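Local structure of saframycin Mx1 synthetase B (Legionella pneumophila subsp. pneumophila, 3KXW) at residues Q471-S476 and E527-N532. The protein belongs to the ANL superfamily of AMP-binding enzymes, goes by the name fatty acid AMP ligase, and binds 5'-O-[(S)-(dodecanoyloxy)(hydroxy)phosphoryl]adenosine in this structure. Residues are numbered along the deposited sequence; the frame is centred on the assembly and turned at random.
Sequences QDIEFS and ELVYEN
N532 reaches across to S476 and shows how a carboxamide can tie one helix to another through a serine hydroxyl. Its ND2 donates to S476 OG over 2.9 Å in an almost straight bond, 175° at the hydrogen, and the hydroxyl oxygen lies practically in the plane of the amide. Both side chains turn the same way on their own helices: OG of S476 and CG of N532 (chi1 -72°) each stand anti to their own carbonyl carbon, and CB of both points at the opposing helix. The hydroxyl has a second side-chain partner, NE2 of H533, the residue that follows N532, so the serine is held by neighbouring positions of one helix. A water extends the link: it donates to the carbonyl O of S476 at 2.8 Å and weakly accepts from N532 ND2. L528, one turn before N532, lays its CD2 methyl against that same carbonyl, 3.7 Å from S476 O. The segments 471-476 and 527-532 lie on helices 469-479 and 515-533 of the small C-terminal domain found in ANL enzymes, here of the Disco-interacting protein 2-like type. The axes of these short segments come within 10.1 Å, with 121° between their N-to-C directions, nearer antiparallel than parallel. A turn back from the polar pair, the character changes to hydrocarbon: I473 and V529 meet methyl to methyl, CG2 to CG2 at 3.9 Å, the two side chains slanting past one another. In I473 the touching branch is the one anti to the backbone N, whereas V529 uses the branch anti to its carbonyl carbon. I473 also rests on A491 of strand 486-496, joining this apolar contact to the domain's sheet.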
loop_
_atom_site.group_PDB
_atom_site.type_symbol
_atom_site.label_atom_id
_atom_site.label_comp_id
_atom_site.label_asym_id
_atom_site.label_seq_id
_atom_site.Cartn_x
_atom_site.Cartn_y
_atom_site.Cartn_z
ATOM N N GLN A 471 10.454 17.693 6.979
ATOM C CA GLN A 471 10.774 17.962 8.368
ATOM C C GLN A 471 10.616 16.702 9.223
ATOM O O GLN A 471 11.426 16.440 10.118
ATOM C CB GLN A 471 9.892 19.114 8.896
ATOM C CG GLN A 471 9.938 20.377 8.005
ATOM C CD GLN A 471 9.187 20.233 6.655
ATOM O OE1 GLN A 471 8.331 19.384 6.494
ATOM N NE2 GLN A 471 9.511 21.094 5.705
ATOM N N ASP A 472 9.591 15.901 8.944
ATOM C CA ASP A 472 9.343 14.744 9.787
ATOM C C ASP A 472 10.338 13.617 9.543
ATOM O O ASP A 472 10.687 12.885 10.465
ATOM C CB ASP A 472 7.897 14.260 9.663
ATOM C CG ASP A 472 6.904 15.227 10.285
ATOM O OD1 ASP A 472 7.315 16.107 11.073
ATOM O OD2 ASP A 472 5.696 15.097 10.006
ATOM N N ILE A 473 10.793 13.486 8.300
ATOM C CA ILE A 473 11.818 12.502 7.944
ATOM C C ILE A 473 13.135 12.895 8.607
ATOM O O ILE A 473 13.842 12.050 9.137
ATOM C CB ILE A 473 12.020 12.425 6.430
ATOM C CG1 ILE A 473 10.808 11.793 5.737
ATOM C CG2 ILE A 473 13.288 11.653 6.088
ATOM C CD1 ILE A 473 10.843 11.948 4.217
ATOM N N GLU A 474 13.454 14.182 8.591
ATOM C CA GLU A 474 14.673 14.661 9.237
ATOM C C GLU A 474 14.635 14.359 10.736
ATOM O O GLU A 474 15.637 13.931 11.319
ATOM C CB GLU A 474 14.872 16.160 8.946
ATOM C CG GLU A 474 15.134 16.420 7.469
ATOM C CD GLU A 474 14.960 17.883 7.053
ATOM O OE1 GLU A 474 14.664 18.723 7.929
ATOM O OE2 GLU A 474 15.125 18.182 5.856
ATOM N N PHE A 475 13.471 14.561 11.346
ATOM C CA PHE A 475 13.272 14.251 12.764
ATOM C C PHE A 475 13.551 12.783 13.061
ATOM O O PHE A 475 14.242 12.458 14.042
ATOM C CB PHE A 475 11.853 14.592 13.215
ATOM C CG PHE A 475 11.605 14.316 14.677
ATOM C CD1 PHE A 475 11.802 15.306 15.619
ATOM C CD2 PHE A 475 11.181 13.060 15.100
ATOM C CE1 PHE A 475 11.579 15.058 16.970
ATOM C CE2 PHE A 475 10.963 12.800 16.451
ATOM C CZ PHE A 475 11.164 13.812 17.385
ATOM N N SER A 476 12.986 11.903 12.232
ATOM C CA SER A 476 13.186 10.468 12.369
ATOM C C SER A 476 14.672 10.105 12.363
ATOM O O SER A 476 15.140 9.367 13.234
ATOM C CB SER A 476 12.430 9.699 11.268
ATOM O OG SER A 476 11.028 9.675 11.535
ATOM N N GLU A 527 14.954 1.654 5.446
ATOM C CA GLU A 527 14.032 1.007 6.395
ATOM C C GLU A 527 13.379 1.978 7.391
ATOM O O GLU A 527 12.176 1.920 7.657
ATOM C CB GLU A 527 14.752 -0.123 7.127
ATOM C CG GLU A 527 13.907 -0.803 8.199
ATOM C CD GLU A 527 14.729 -1.776 9.048
ATOM O OE1 GLU A 527 15.439 -2.639 8.468
ATOM O OE2 GLU A 527 14.687 -1.656 10.287
ATOM N N LEU A 528 14.170 2.901 7.920
ATOM C CA LEU A 528 13.643 3.883 8.860
ATOM C C LEU A 528 12.523 4.721 8.290
ATOM O O LEU A 528 11.489 4.902 8.932
ATOM C CB LEU A 528 14.765 4.806 9.356
ATOM C CG LEU A 528 14.323 5.889 10.337
ATOM C CD1 LEU A 528 13.911 5.263 11.672
ATOM C CD2 LEU A 528 15.445 6.892 10.557
ATOM N N VAL A 529 12.728 5.267 7.092
ATOM C CA VAL A 529 11.732 6.141 6.494
ATOM C C VAL A 529 10.478 5.336 6.092
ATOM O O VAL A 529 9.347 5.797 6.232
ATOM C CB VAL A 529 12.332 6.876 5.275
ATOM C CG1 VAL A 529 11.271 7.708 4.587
ATOM C CG2 VAL A 529 13.523 7.745 5.735
ATOM N N TYR A 530 10.693 4.135 5.588
ATOM C CA TYR A 530 9.569 3.267 5.237
ATOM C C TYR A 530 8.674 2.977 6.446
ATOM O O TYR A 530 7.442 3.081 6.358
ATOM C CB TYR A 530 10.065 1.967 4.632
ATOM C CG TYR A 530 8.935 1.073 4.182
ATOM C CD1 TYR A 530 8.439 1.135 2.887
ATOM C CD2 TYR A 530 8.346 0.177 5.077
ATOM C CE1 TYR A 530 7.389 0.304 2.484
ATOM C CE2 TYR A 530 7.307 -0.655 4.682
ATOM C CZ TYR A 530 6.834 -0.591 3.392
ATOM O OH TYR A 530 5.795 -1.440 3.027
ATOM N N GLU A 531 9.300 2.635 7.567
ATOM C CA GLU A 531 8.586 2.313 8.809
ATOM C C GLU A 531 7.912 3.506 9.482
ATOM O O GLU A 531 6.765 3.407 9.914
ATOM C CB GLU A 531 9.533 1.604 9.776
ATOM C CG GLU A 531 10.087 0.331 9.165
ATOM C CD GLU A 531 9.502 -0.960 9.734
ATOM O OE1 GLU A 531 9.998 -1.389 10.806
ATOM O OE2 GLU A 531 8.601 -1.585 9.092
ATOM N N ASN A 532 8.620 4.634 9.553
ATOM C CA ASN A 532 8.108 5.821 10.225
ATOM C C ASN A 532 7.142 6.651 9.392
ATOM O O ASN A 532 6.306 7.360 9.950
ATOM C CB ASN A 532 9.268 6.714 10.697
ATOM C CG ASN A 532 10.036 6.119 11.882
ATOM O OD1 ASN A 532 9.902 4.935 12.207
ATOM N ND2 ASN A 532 10.854 6.950 12.530
HETATM O O HOH W 1 13.236 7.821 14.519
#